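Local coordinates for protein transmembrane oligosaccharyl transferase (Archaeoglobus fulgidus, PDB 3WAJ) that belongs to the oligosaccharyl transferase family, as an archaeal AglB relative of STT3 with a helical membrane domain followed by a mixed alpha/beta globular part, at residues N31-N34 with S35-W39; I574-K577 with Y578-V581. One frame throughout, in Å; residues are numbered along the deposited sequence.

Both contacts are local, each a single short turn of chain. Contact 1 (31-39) forms the helical turn 33-36 in the STT3-type N-terminal region. Contact 2 (574-581) is a tight loop at the surface of the AglB core region. Their centres are 40 Å apart and their nearest atoms about 24 Å apart, on opposite sides of the chain's centre. The two do not touch. The zinc ion of this model is bound by D47, D161 and H163. Contact 1 is related to that site through the chain: it ends eight residues before D47, and its V36 and F37 touch L157, four residues before D161.

Contact 1: residues N31-N34 with S35-W39; sequences NPWN and SVFTW
The six-membered ring of W33 and the ring of F37 meet obliquely, their planes at 44° and their centroids 4.5 Å apart. F37 CD2 lies over the centre of one W33 face, 3.4 Å from W33 CE2. N34 OD1 sits at the edge of the indole, in its plane. On the phenyl ring, V36 CG1 lies over the centre of one face. The bond from CA to CB of W33 points away from 35-39, but with CG anti to N (chi1 -178°) the indole returns to F37. F37 has CG beside its own N (chi1 -56°), which brings CD2 back over the indole. CD2 also lies 3.4 Å from W33 O. The two residues are four apart and their backbones are joined by a nearly straight bond, F37 N to W33 O, 2.8 Å. P32 holds the N-cap position of helix 33-36, and its carbonyl oxygen accepts two N-H groups. V36 N approaches it at 3.3 Å, nearly along the C=O axis. S35 N, at 2.9 Å, comes from above the carbonyl plane. The helix ends at V36. F111 of helix 102-118 touches the side chains of both W33 and F37, and R42 NH1 bonds to S35 O. Side chains thus contribute the apolar W33-F37 contact and one weak bond, T38 OG1 to N34 O; backbone bonds do the rest.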
loop_
_atom_site.group_PDB
_atom_site.type_symbol
_atom_site.label_atom_id
_atom_site.label_comp_id
_atom_site.label_asym_id
_atom_site.label_seq_id
_atom_site.Cartn_x
_atom_site.Cartn_y
_atom_site.Cartn_z
ATOM N N ASN A 31 -11.072 -8.831 -18.063
ATOM C CA ASN A 31 -10.248 -9.853 -17.420
ATOM C C ASN A 31 -10.446 -10.039 -15.899
ATOM O O ASN A 31 -10.652 -11.168 -15.451
ATOM C CB ASN A 31 -8.769 -9.655 -17.771
ATOM C CG ASN A 31 -8.359 -10.435 -18.994
ATOM O OD1 ASN A 31 -8.926 -10.258 -20.073
ATOM N ND2 ASN A 31 -7.371 -11.311 -18.835
ATOM N N PRO A 32 -10.403 -8.945 -15.104
ATOM C CA PRO A 32 -10.528 -9.187 -13.663
ATOM C C PRO A 32 -11.956 -9.000 -13.145
ATOM O O PRO A 32 -12.140 -8.959 -11.931
ATOM C CB PRO A 32 -9.627 -8.101 -13.069
ATOM C CG PRO A 32 -9.856 -6.929 -13.992
ATOM C CD PRO A 32 -10.079 -7.528 -15.382
ATOM N N TRP A 33 -12.935 -8.895 -14.041
ATOM C CA TRP A 33 -14.322 -8.624 -13.661
ATOM C C TRP A 33 -14.842 -9.441 -12.458
ATOM O O TRP A 33 -15.489 -8.894 -11.556
ATOM C CB TRP A 33 -15.247 -8.819 -14.873
ATOM C CG TRP A 33 -16.661 -8.509 -14.567
ATOM C CD1 TRP A 33 -17.573 -9.335 -13.978
ATOM C CD2 TRP A 33 -17.342 -7.275 -14.827
ATOM N NE1 TRP A 33 -18.780 -8.690 -13.854
ATOM C CE2 TRP A 33 -18.669 -7.426 -14.367
ATOM C CE3 TRP A 33 -16.957 -6.056 -15.401
ATOM C CZ2 TRP A 33 -19.615 -6.400 -14.460
ATOM C CZ3 TRP A 33 -17.892 -5.042 -15.499
ATOM C CH2 TRP A 33 -19.210 -5.217 -15.029
ATOM N N ASN A 34 -14.565 -10.741 -12.441
ATOM C CA ASN A 34 -15.106 -11.597 -11.384
ATOM C C ASN A 34 -14.309 -11.538 -10.080
ATOM O O ASN A 34 -14.768 -12.021 -9.046
ATOM C CB ASN A 34 -15.299 -13.046 -11.869
ATOM C CG ASN A 34 -16.356 -13.162 -12.964
ATOM O OD1 ASN A 34 -17.423 -12.548 -12.886
ATOM N ND2 ASN A 34 -16.056 -13.944 -13.996
ATOM N N SER A 35 -13.122 -10.948 -10.130
ATOM C CA SER A 35 -12.368 -10.701 -8.902
ATOM C C SER A 35 -12.869 -9.439 -8.182
ATOM O O SER A 35 -12.763 -9.322 -6.963
ATOM C CB SER A 35 -10.869 -10.579 -9.181
ATOM O OG SER A 35 -10.399 -11.647 -9.970
ATOM N N VAL A 36 -13.400 -8.497 -8.954
ATOM C CA VAL A 36 -13.937 -7.256 -8.415
ATOM C C VAL A 36 -15.413 -7.410 -8.051
ATOM O O VAL A 36 -15.849 -7.004 -6.968
ATOM C CB VAL A 36 -13.733 -6.098 -9.408
ATOM C CG1 VAL A 36 -14.342 -4.802 -8.869
ATOM C CG2 VAL A 36 -12.231 -5.915 -9.726
ATOM N N PHE A 37 -16.188 -8.021 -8.937
ATOM C CA PHE A 37 -17.595 -8.250 -8.619
ATOM C C PHE A 37 -17.856 -9.669 -8.112
ATOM O O PHE A 37 -18.305 -10.535 -8.852
ATOM C CB PHE A 37 -18.492 -7.854 -9.796
ATOM C CG PHE A 37 -18.285 -6.431 -10.235
ATOM C CD1 PHE A 37 -18.783 -5.375 -9.471
ATOM C CD2 PHE A 37 -17.545 -6.140 -11.372
ATOM C CE1 PHE A 37 -18.566 -4.047 -9.846
ATOM C CE2 PHE A 37 -17.325 -4.815 -11.762
ATOM C CZ PHE A 37 -17.837 -3.769 -10.995
ATOM N N THR A 38 -17.561 -9.875 -6.828
ATOM C CA THR A 38 -17.741 -11.159 -6.162
ATOM C C THR A 38 -18.764 -11.013 -5.061
ATOM O O THR A 38 -19.774 -10.317 -5.220
ATOM C CB THR A 38 -16.474 -11.624 -5.463
ATOM O OG1 THR A 38 -15.361 -10.823 -5.878
ATOM C CG2 THR A 38 -16.208 -13.095 -5.724
ATOM N N TRP A 39 -18.467 -11.643 -3.926
ATOM C CA TRP A 39 -19.370 -11.649 -2.783
ATOM C C TRP A 39 -19.688 -10.228 -2.303
ATOM O O TRP A 39 -20.692 -10.018 -1.637
ATOM C CB TRP A 39 -18.796 -12.512 -1.651
ATOM C CG TRP A 39 -17.300 -12.558 -1.660
ATOM C CD1 TRP A 39 -16.508 -13.494 -2.266
ATOM C CD2 TRP A 39 -16.410 -11.616 -1.040
ATOM N NE1 TRP A 39 -15.179 -13.196 -2.052
ATOM C CE2 TRP A 39 -15.090 -12.049 -1.303
ATOM C CE3 TRP A 39 -16.603 -10.452 -0.287
ATOM C CZ2 TRP A 39 -13.959 -11.348 -0.846
ATOM C CZ3 TRP A 39 -15.494 -9.767 0.177
ATOM C CH2 TRP A 39 -14.182 -10.208 -0.113
#

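Contact 2: residues I574-K577 with Y578-V581; sequences IGNK and YNNV
N576 and V581 form a single antiparallel hydrogen-bonded bridge around a type I beta turn from K577 to N580. N576 N donates to V581 O at 2.9 Å, in the carbonyl plane and on a lone pair; the return bond from V581 N to N576 O is weak. The bond from CA to CB of N576 points toward Y578-V581. CG takes the crowded position (chi1 60°), and OD1 accepts N579 N at 2.8 Å, from above the amide plane. The same amide stacks on one face of the Y578 ring, their planes 13° apart. N576 CG lies over that face toward the rim, and CB is 3.5 Å from Y578 CE1. This is a hairpin-like loop with four residues in its turn, closed by N580 N to K577 O (3.1 Å). G575 has positive phi, which favours glycine, and its CA approaches V581 O to 3.2 Å in a CA-H...O contact. V581 CG2 rests against the N576 amide, 3.9 Å from ND2. K577 runs to helix 619-627, its NZ salt-bridged to E627 and hydrogen-bonded to T589 O. V581 O accepts a hydrogen bond from S586 OG of helix 584-588, and N580 OD1 one from Y595 OH.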
loop_
_atom_site.group_PDB
_atom_site.type_symbol
_atom_site.label_atom_id
_atom_site.label_comp_id
_atom_site.label_asym_id
_atom_site.label_seq_id
_atom_site.Cartn_x
_atom_site.Cartn_y
_atom_site.Cartn_z
ATOM N N ILE A 574 2.860 2.473 13.782
ATOM C CA ILE A 574 3.620 1.235 13.953
ATOM C C ILE A 574 4.332 1.186 15.315
ATOM O O ILE A 574 4.437 0.124 15.927
ATOM C CB ILE A 574 4.634 1.026 12.810
ATOM C CG1 ILE A 574 3.903 0.782 11.483
ATOM C CG2 ILE A 574 5.580 -0.135 13.114
ATOM C CD1 ILE A 574 4.793 0.989 10.225
ATOM N N GLY A 575 4.819 2.335 15.786
ATOM C CA GLY A 575 5.563 2.396 17.040
ATOM C C GLY A 575 6.844 1.552 17.032
ATOM O O GLY A 575 7.373 1.232 15.970
ATOM N N ASN A 576 7.351 1.211 18.217
ATOM C CA ASN A 576 8.549 0.363 18.359
ATOM C C ASN A 576 8.849 0.044 19.817
ATOM O O ASN A 576 8.324 0.704 20.716
ATOM C CB ASN A 576 9.794 1.017 17.738
ATOM C CG ASN A 576 10.133 2.360 18.377
ATOM O OD1 ASN A 576 10.391 2.456 19.590
ATOM N ND2 ASN A 576 10.126 3.407 17.560
ATOM N N LYS A 577 9.728 -0.926 20.051
ATOM C CA LYS A 577 10.116 -1.265 21.429
ATOM C C LYS A 577 11.374 -0.550 21.915
ATOM O O LYS A 577 11.475 -0.199 23.088
ATOM C CB LYS A 577 10.226 -2.781 21.622
ATOM C CG LYS A 577 8.922 -3.425 22.060
ATOM C CD LYS A 577 8.808 -4.895 21.667
ATOM C CE LYS A 577 10.115 -5.632 21.850
ATOM N NZ LYS A 577 10.007 -7.017 21.314
ATOM N N TYR A 578 12.321 -0.312 21.015
ATOM C CA TYR A 578 13.595 0.303 21.412
ATOM C C TYR A 578 13.457 1.742 21.962
ATOM O O TYR A 578 14.211 2.135 22.854
ATOM C CB TYR A 578 14.628 0.219 20.272
ATOM C CG TYR A 578 14.206 0.934 19.007
ATOM C CD1 TYR A 578 13.575 0.247 17.971
ATOM C CD2 TYR A 578 14.439 2.293 18.845
ATOM C CE1 TYR A 578 13.192 0.898 16.810
ATOM C CE2 TYR A 578 14.054 2.952 17.687
ATOM C CZ TYR A 578 13.433 2.247 16.678
ATOM O OH TYR A 578 13.054 2.903 15.540
ATOM N N ASN A 579 12.498 2.517 21.448
ATOM C CA ASN A 579 12.205 3.850 22.009
ATOM C C ASN A 579 10.869 3.907 22.758
ATOM O O ASN A 579 10.347 4.989 23.044
ATOM C CB ASN A 579 12.254 4.937 20.925
ATOM C CG ASN A 579 13.670 5.288 20.509
ATOM O OD1 ASN A 579 14.608 5.179 21.301
ATOM N ND2 ASN A 579 13.831 5.711 19.259
ATOM N N ASN A 580 10.326 2.730 23.054
ATOM C CA ASN A 580 9.048 2.587 23.750
ATOM C C ASN A 580 7.906 3.461 23.217
ATOM O O ASN A 580 7.164 4.077 23.980
ATOM C CB ASN A 580 9.253 2.777 25.248
ATOM C CG ASN A 580 10.147 1.702 25.843
ATOM O OD1 ASN A 580 9.766 0.527 25.901
ATOM N ND2 ASN A 580 11.344 2.094 26.278
ATOM N N VAL A 581 7.786 3.516 21.892
ATOM C CA VAL A 581 6.698 4.236 21.236
ATOM C C VAL A 581 5.536 3.288 21.015
ATOM O O VAL A 581 5.618 2.377 20.192
ATOM C CB VAL A 581 7.124 4.829 19.884
ATOM C CG1 VAL A 581 5.946 5.563 19.237
ATOM C CG2 VAL A 581 8.336 5.758 20.059
#